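Local coordinates for quinoline 2-oxidoreductase large subunit (Pseudomonas putida, PDB 1T3Q), which forms the molybdenum-bearing large subunit of a hydroxylase that oxidises quinoline at its 2-position and carries a molybdopterin cytosine dinucleotide cofactor, at residues R204-Q209 with L219-Q224; L315-I320 with V339-I344. All coordinates share one frame; numbering follows the deposited sequence.

Overall arrangement
Contacts 1 and 2 are both buried, and both belong to the same molybdopterin cofactor-binding region of the chain. They share no strand or helix and do not touch. Their centres lie about 35 Å apart, on opposite sides of the chain's centre. Contact 1 joins neighbouring strands of a hairpin in one mixed sheet. Contact 2 sets a helix and the turn after it against a strand of another mixed sheet. The chemistry follows: backbone hydrogen bonds carry contact 1, while contact 2 is made mostly by side chains. Contact 1 also leads to the molybdenum pocket through Q224. In contact 2 the strand has a second side, where R318 holds a sulfate.

Contact 1: residues R204-Q209 with L219-Q224; sequences RGAVAQ and LWTATQ
W220 and Q209 run alongside one another, with their ends in the same direction, in the beta hairpin of strands 205-211 and 216-221. Q209 is extended, with CG anti to the backbone N (chi1 -178°). This lays it along the benzo edge of the indole, where Q209 CB is 3.7 Å from W220 CZ3. Further out, Q209 NE2 is 3.6 Å from W220 CH2, also at the edge. The amide plane is turned 64° from the ring. At the same ring edge, W220 CE3 comes within 3.4 Å of V207 O. L37 and L39 also touch the indole, and its NE1 is hydrogen-bonded to a glycerol, probably from the crystallisation liquor. With an alanine in place of W220, Q209 would probably lose the ring edge beside it and be freer to turn.

The opposite sheet face carries A206, A208, L219 and T221. L219 CD1 touches both alanines, 4.0 Å from A208 CB and 4.1 Å from A206 CB. V268 and C269 of helix 263-275 pack against L219 and A208. T221 OG1 is hydrogen-bonded to E265.

V207 and W220 form an antiparallel hydrogen-bonded pair. V207 N to W220 O and W220 N to V207 O both measure 2.8 Å. A222 N to G205 O is longer at 3.3 Å, but nearly straight (174°). A water accepts from G205 N and donates to A222 O. A222 centres an inverse gamma turn.

Backbone bonds thus set the strand register, and each face adds mostly apolar contacts with a few polar ones. The same bonds hold the strand that leads to Q224, whose NE2 is hydrogen-bonded to an oxygen of the molybdenum group.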
loop_
_atom_site.group_PDB
_atom_site.type_symbol
_atom_site.label_atom_id
_atom_site.label_comp_id
_atom_site.label_asym_id
_atom_site.label_seq_id
_atom_site.Cartn_x
_atom_site.Cartn_y
_atom_site.Cartn_z
ATOM N N ARG B 204 21.728 0.942 -0.309
ATOM C CA ARG B 204 20.811 -0.187 -0.234
ATOM C C ARG B 204 19.820 -0.007 0.904
ATOM O O ARG B 204 20.085 0.701 1.878
ATOM C CB ARG B 204 21.580 -1.494 -0.032
ATOM C CG ARG B 204 22.567 -1.814 -1.148
ATOM C CD ARG B 204 23.406 -3.023 -0.767
ATOM N NE ARG B 204 24.091 -2.820 0.505
ATOM C CZ ARG B 204 24.680 -3.791 1.195
ATOM N NH1 ARG B 204 25.281 -3.520 2.348
ATOM N NH2 ARG B 204 24.663 -5.036 0.737
ATOM N N GLY B 205 18.674 -0.659 0.774
ATOM C CA GLY B 205 17.660 -0.559 1.800
ATOM C C GLY B 205 16.552 -1.562 1.585
ATOM O O GLY B 205 16.341 -2.043 0.475
ATOM N N ALA B 206 15.850 -1.889 2.661
ATOM C CA ALA B 206 14.747 -2.826 2.593
ATOM C C ALA B 206 13.880 -2.674 3.836
ATOM O O ALA B 206 14.361 -2.272 4.895
ATOM C CB ALA B 206 15.275 -4.256 2.479
ATOM N N VAL B 207 12.595 -2.982 3.692
ATOM C CA VAL B 207 11.644 -2.899 4.790
ATOM C C VAL B 207 10.779 -4.147 4.720
ATOM O O VAL B 207 10.197 -4.446 3.676
ATOM C CB VAL B 207 10.724 -1.654 4.668
ATOM C CG1 VAL B 207 9.764 -1.595 5.847
ATOM C CG2 VAL B 207 11.565 -0.388 4.614
ATOM N N ALA B 208 10.707 -4.883 5.824
ATOM C CA ALA B 208 9.904 -6.095 5.865
ATOM C C ALA B 208 8.702 -5.926 6.783
ATOM O O ALA B 208 8.782 -5.268 7.817
ATOM C CB ALA B 208 10.759 -7.274 6.339
ATOM N N GLN B 209 7.586 -6.519 6.390
ATOM C CA GLN B 209 6.379 -6.465 7.188
ATOM C C GLN B 209 5.795 -7.865 7.246
ATOM O O GLN B 209 5.257 -8.371 6.254
ATOM C CB GLN B 209 5.355 -5.505 6.576
ATOM C CG GLN B 209 4.083 -5.363 7.410
ATOM C CD GLN B 209 3.111 -4.359 6.818
ATOM O OE1 GLN B 209 2.694 -3.412 7.486
ATOM N NE2 GLN B 209 2.748 -4.563 5.559
ATOM N N LEU B 219 8.109 -7.872 1.574
ATOM C CA LEU B 219 9.447 -7.321 1.664
ATOM C C LEU B 219 9.642 -6.271 0.586
ATOM O O LEU B 219 9.645 -6.591 -0.608
ATOM C CB LEU B 219 10.506 -8.412 1.482
ATOM C CG LEU B 219 11.951 -7.901 1.363
ATOM C CD1 LEU B 219 12.369 -7.199 2.651
ATOM C CD2 LEU B 219 12.886 -9.074 1.076
ATOM N N TRP B 220 9.777 -5.020 1.010
ATOM C CA TRP B 220 10.038 -3.920 0.089
ATOM C C TRP B 220 11.555 -3.861 0.026
ATOM O O TRP B 220 12.213 -3.830 1.059
ATOM C CB TRP B 220 9.537 -2.593 0.655
ATOM C CG TRP B 220 8.070 -2.368 0.553
ATOM C CD1 TRP B 220 7.408 -1.699 -0.440
ATOM C CD2 TRP B 220 7.080 -2.754 1.509
ATOM N NE1 TRP B 220 6.065 -1.639 -0.151
ATOM C CE2 TRP B 220 5.837 -2.279 1.039
ATOM C CE3 TRP B 220 7.125 -3.455 2.721
ATOM C CZ2 TRP B 220 4.643 -2.480 1.742
ATOM C CZ3 TRP B 220 5.937 -3.655 3.422
ATOM C CH2 TRP B 220 4.711 -3.168 2.929
ATOM N N THR B 221 12.125 -3.882 -1.171
ATOM C CA THR B 221 13.572 -3.807 -1.273
ATOM C C THR B 221 14.021 -3.174 -2.579
ATOM O O THR B 221 13.415 -3.400 -3.623
ATOM C CB THR B 221 14.232 -5.206 -1.123
ATOM O OG1 THR B 221 15.635 -5.093 -1.382
ATOM C CG2 THR B 221 13.619 -6.219 -2.083
ATOM N N ALA B 222 15.070 -2.361 -2.500
ATOM C CA ALA B 222 15.624 -1.698 -3.676
ATOM C C ALA B 222 16.479 -2.738 -4.395
ATOM O O ALA B 222 17.703 -2.760 -4.258
ATOM C CB ALA B 222 16.476 -0.512 -3.257
ATOM N N THR B 223 15.821 -3.600 -5.158
ATOM C CA THR B 223 16.519 -4.663 -5.868
ATOM C C THR B 223 16.265 -4.656 -7.367
ATOM O O THR B 223 15.259 -4.119 -7.845
ATOM C CB THR B 223 16.102 -6.044 -5.309
ATOM O OG1 THR B 223 16.819 -7.077 -5.993
ATOM C CG2 THR B 223 14.601 -6.270 -5.514
ATOM N N GLN B 224 17.190 -5.256 -8.105
ATOM C CA GLN B 224 17.070 -5.371 -9.556
ATOM C C GLN B 224 16.523 -6.765 -9.892
ATOM O O GLN B 224 16.227 -7.060 -11.053
ATOM C CB GLN B 224 18.442 -5.206 -10.226
ATOM C CG GLN B 224 19.207 -3.972 -9.782
ATOM C CD GLN B 224 20.576 -3.861 -10.419
ATOM O OE1 GLN B 224 21.504 -3.333 -9.811
ATOM N NE2 GLN B 224 20.709 -4.349 -11.651
HETATM O O HOH W 1 18.007 -4.061 -0.703
HETATM O O HOH W 2 19.125 -2.230 -1.854
#

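Contact 2: residues L315-I320 with V339-I344; sequences LENRSI and VGNAVI. With SO4 (sulfate ion), chain K.
A beta-alpha-beta unit of strand 312-322, helix 337-342 and strand 352-360 contains this contact. L315, N317 and S319 point from the first strand toward N341 and I344, at the helix and the turn after it. The N341 amide lies against S319 and N317, with its CG 3.9 Å from S319 CB. Its CG stands anti to the carbonyl carbon (chi1 -83°), which leads the amide to the strand. The amide planes of N317 and N341 are 54° apart. N317 OD1 is hydrogen-bonded to N300 and also lies 3.8 Å from I344 CD1. Next along, L315 CD2 meets I344 CG1 at 4.2 Å. S319 OG bonds S337 OG at the start of the helix.

R318 points away from the helix. The edge of its guanidinium grips one sulfate oxygen: R318 NH2 is 2.6 Å and R318 NH1 2.9 Å from SO4 O3. R168 binds the same sulfate, which probably came from the crystallisation liquor.

The strand therefore has two unlike sides. Neutral polar and apolar groups seat the helix, with N317 and S319 finding hydrogen bonds beyond the two segments. On the other side R318, with E301 and E356 as long, weak ion-pair partners, also meets an anion.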
loop_
_atom_site.group_PDB
_atom_site.type_symbol
_atom_site.label_atom_id
_atom_site.label_comp_id
_atom_site.label_asym_id
_atom_site.label_seq_id
_atom_site.Cartn_x
_atom_site.Cartn_y
_atom_site.Cartn_z
ATOM N N LEU B 315 47.280 -15.286 -28.015
ATOM C CA LEU B 315 46.948 -14.457 -26.869
ATOM C C LEU B 315 46.987 -15.329 -25.626
ATOM O O LEU B 315 46.329 -16.369 -25.548
ATOM C CB LEU B 315 45.563 -13.826 -27.023
ATOM C CG LEU B 315 45.145 -12.896 -25.873
ATOM C CD1 LEU B 315 44.055 -11.955 -26.339
ATOM C CD2 LEU B 315 44.664 -13.716 -24.685
ATOM N N GLU B 316 47.769 -14.896 -24.652
ATOM C CA GLU B 316 47.889 -15.620 -23.398
ATOM C C GLU B 316 47.373 -14.721 -22.280
ATOM O O GLU B 316 47.652 -13.523 -22.271
ATOM C CB GLU B 316 49.354 -15.973 -23.161
ATOM C CG GLU B 316 49.642 -16.667 -21.852
ATOM C CD GLU B 316 51.049 -17.235 -21.813
ATOM O OE1 GLU B 316 52.000 -16.491 -22.142
ATOM O OE2 GLU B 316 51.201 -18.424 -21.454
ATOM N N ASN B 317 46.608 -15.286 -21.351
ATOM C CA ASN B 317 46.102 -14.489 -20.238
ATOM C C ASN B 317 45.878 -15.288 -18.971
ATOM O O ASN B 317 45.134 -16.267 -18.958
ATOM C CB ASN B 317 44.789 -13.791 -20.604
ATOM C CG ASN B 317 44.369 -12.754 -19.559
ATOM O OD1 ASN B 317 43.218 -12.720 -19.123
ATOM N ND2 ASN B 317 45.305 -11.901 -19.165
ATOM N N ARG B 318 46.539 -14.857 -17.907
ATOM C CA ARG B 318 46.407 -15.476 -16.593
ATOM C C ARG B 318 45.618 -14.429 -15.814
ATOM O O ARG B 318 46.126 -13.344 -15.527
ATOM C CB ARG B 318 47.788 -15.691 -15.974
ATOM C CG ARG B 318 47.794 -16.147 -14.522
ATOM C CD ARG B 318 49.236 -16.291 -14.044
ATOM N NE ARG B 318 49.358 -16.398 -12.592
ATOM C CZ ARG B 318 49.021 -17.470 -11.885
ATOM N NH1 ARG B 318 48.537 -18.546 -12.490
ATOM N NH2 ARG B 318 49.169 -17.462 -10.568
ATOM N N SER B 319 44.370 -14.746 -15.505
ATOM C CA SER B 319 43.495 -13.816 -14.805
ATOM C C SER B 319 43.197 -14.267 -13.380
ATOM O O SER B 319 42.759 -15.392 -13.158
ATOM C CB SER B 319 42.190 -13.673 -15.597
ATOM O OG SER B 319 41.354 -12.667 -15.055
ATOM N N ILE B 320 43.427 -13.379 -12.417
ATOM C CA ILE B 320 43.178 -13.700 -11.016
ATOM C C ILE B 320 42.264 -12.651 -10.393
ATOM O O ILE B 320 42.476 -11.452 -10.566
ATOM C CB ILE B 320 44.487 -13.746 -10.207
ATOM C CG1 ILE B 320 45.511 -14.635 -10.916
ATOM C CG2 ILE B 320 44.207 -14.287 -8.807
ATOM C CD1 ILE B 320 46.913 -14.527 -10.347
ATOM N N VAL B 339 34.019 -15.206 -16.097
ATOM C CA VAL B 339 33.235 -14.777 -17.250
ATOM C C VAL B 339 34.053 -13.874 -18.167
ATOM O O VAL B 339 33.804 -13.818 -19.374
ATOM C CB VAL B 339 31.946 -14.044 -16.829
ATOM C CG1 VAL B 339 31.056 -14.994 -16.047
ATOM C CG2 VAL B 339 32.279 -12.807 -16.006
ATOM N N GLY B 340 35.036 -13.183 -17.593
ATOM C CA GLY B 340 35.888 -12.304 -18.378
ATOM C C GLY B 340 36.724 -13.055 -19.404
ATOM O O GLY B 340 36.796 -12.662 -20.571
ATOM N N ASN B 341 37.364 -14.141 -18.975
ATOM C CA ASN B 341 38.192 -14.924 -19.885
ATOM C C ASN B 341 37.386 -15.580 -20.996
ATOM O O ASN B 341 37.921 -15.865 -22.069
ATOM C CB ASN B 341 38.977 -15.997 -19.121
ATOM C CG ASN B 341 40.249 -15.454 -18.498
ATOM O OD1 ASN B 341 41.145 -16.214 -18.129
ATOM N ND2 ASN B 341 40.333 -14.135 -18.367
ATOM N N ALA B 342 36.102 -15.822 -20.751
ATOM C CA ALA B 342 35.266 -16.442 -21.771
ATOM C C ALA B 342 35.167 -15.563 -23.017
ATOM O O ALA B 342 35.045 -16.070 -24.131
ATOM C CB ALA B 342 33.873 -16.720 -21.218
ATOM N N VAL B 343 35.222 -14.246 -22.834
ATOM C CA VAL B 343 35.119 -13.324 -23.967
ATOM C C VAL B 343 36.403 -12.529 -24.192
ATOM O O VAL B 343 36.378 -11.452 -24.791
ATOM C CB VAL B 343 33.961 -12.314 -23.760
ATOM C CG1 VAL B 343 32.629 -13.053 -23.613
ATOM C CG2 VAL B 343 34.229 -11.462 -22.532
ATOM N N ILE B 344 37.524 -13.069 -23.727
ATOM C CA ILE B 344 38.818 -12.396 -23.842
ATOM C C ILE B 344 39.276 -12.074 -25.275
ATOM O O ILE B 344 40.063 -11.147 -25.479
ATOM C CB ILE B 344 39.924 -13.220 -23.122
ATOM C CG1 ILE B 344 41.124 -12.328 -22.805
ATOM C CG2 ILE B 344 40.371 -14.389 -23.991
ATOM C CD1 ILE B 344 40.856 -11.329 -21.689
HETATM S S SO4 K . 49.544 -20.851 -9.075
HETATM O O1 SO4 K . 49.977 -22.009 -9.885
HETATM O O2 SO4 K . 50.728 -20.119 -8.584
HETATM O O3 SO4 K . 48.730 -19.951 -9.907
HETATM O O4 SO4 K . 48.742 -21.321 -7.930
#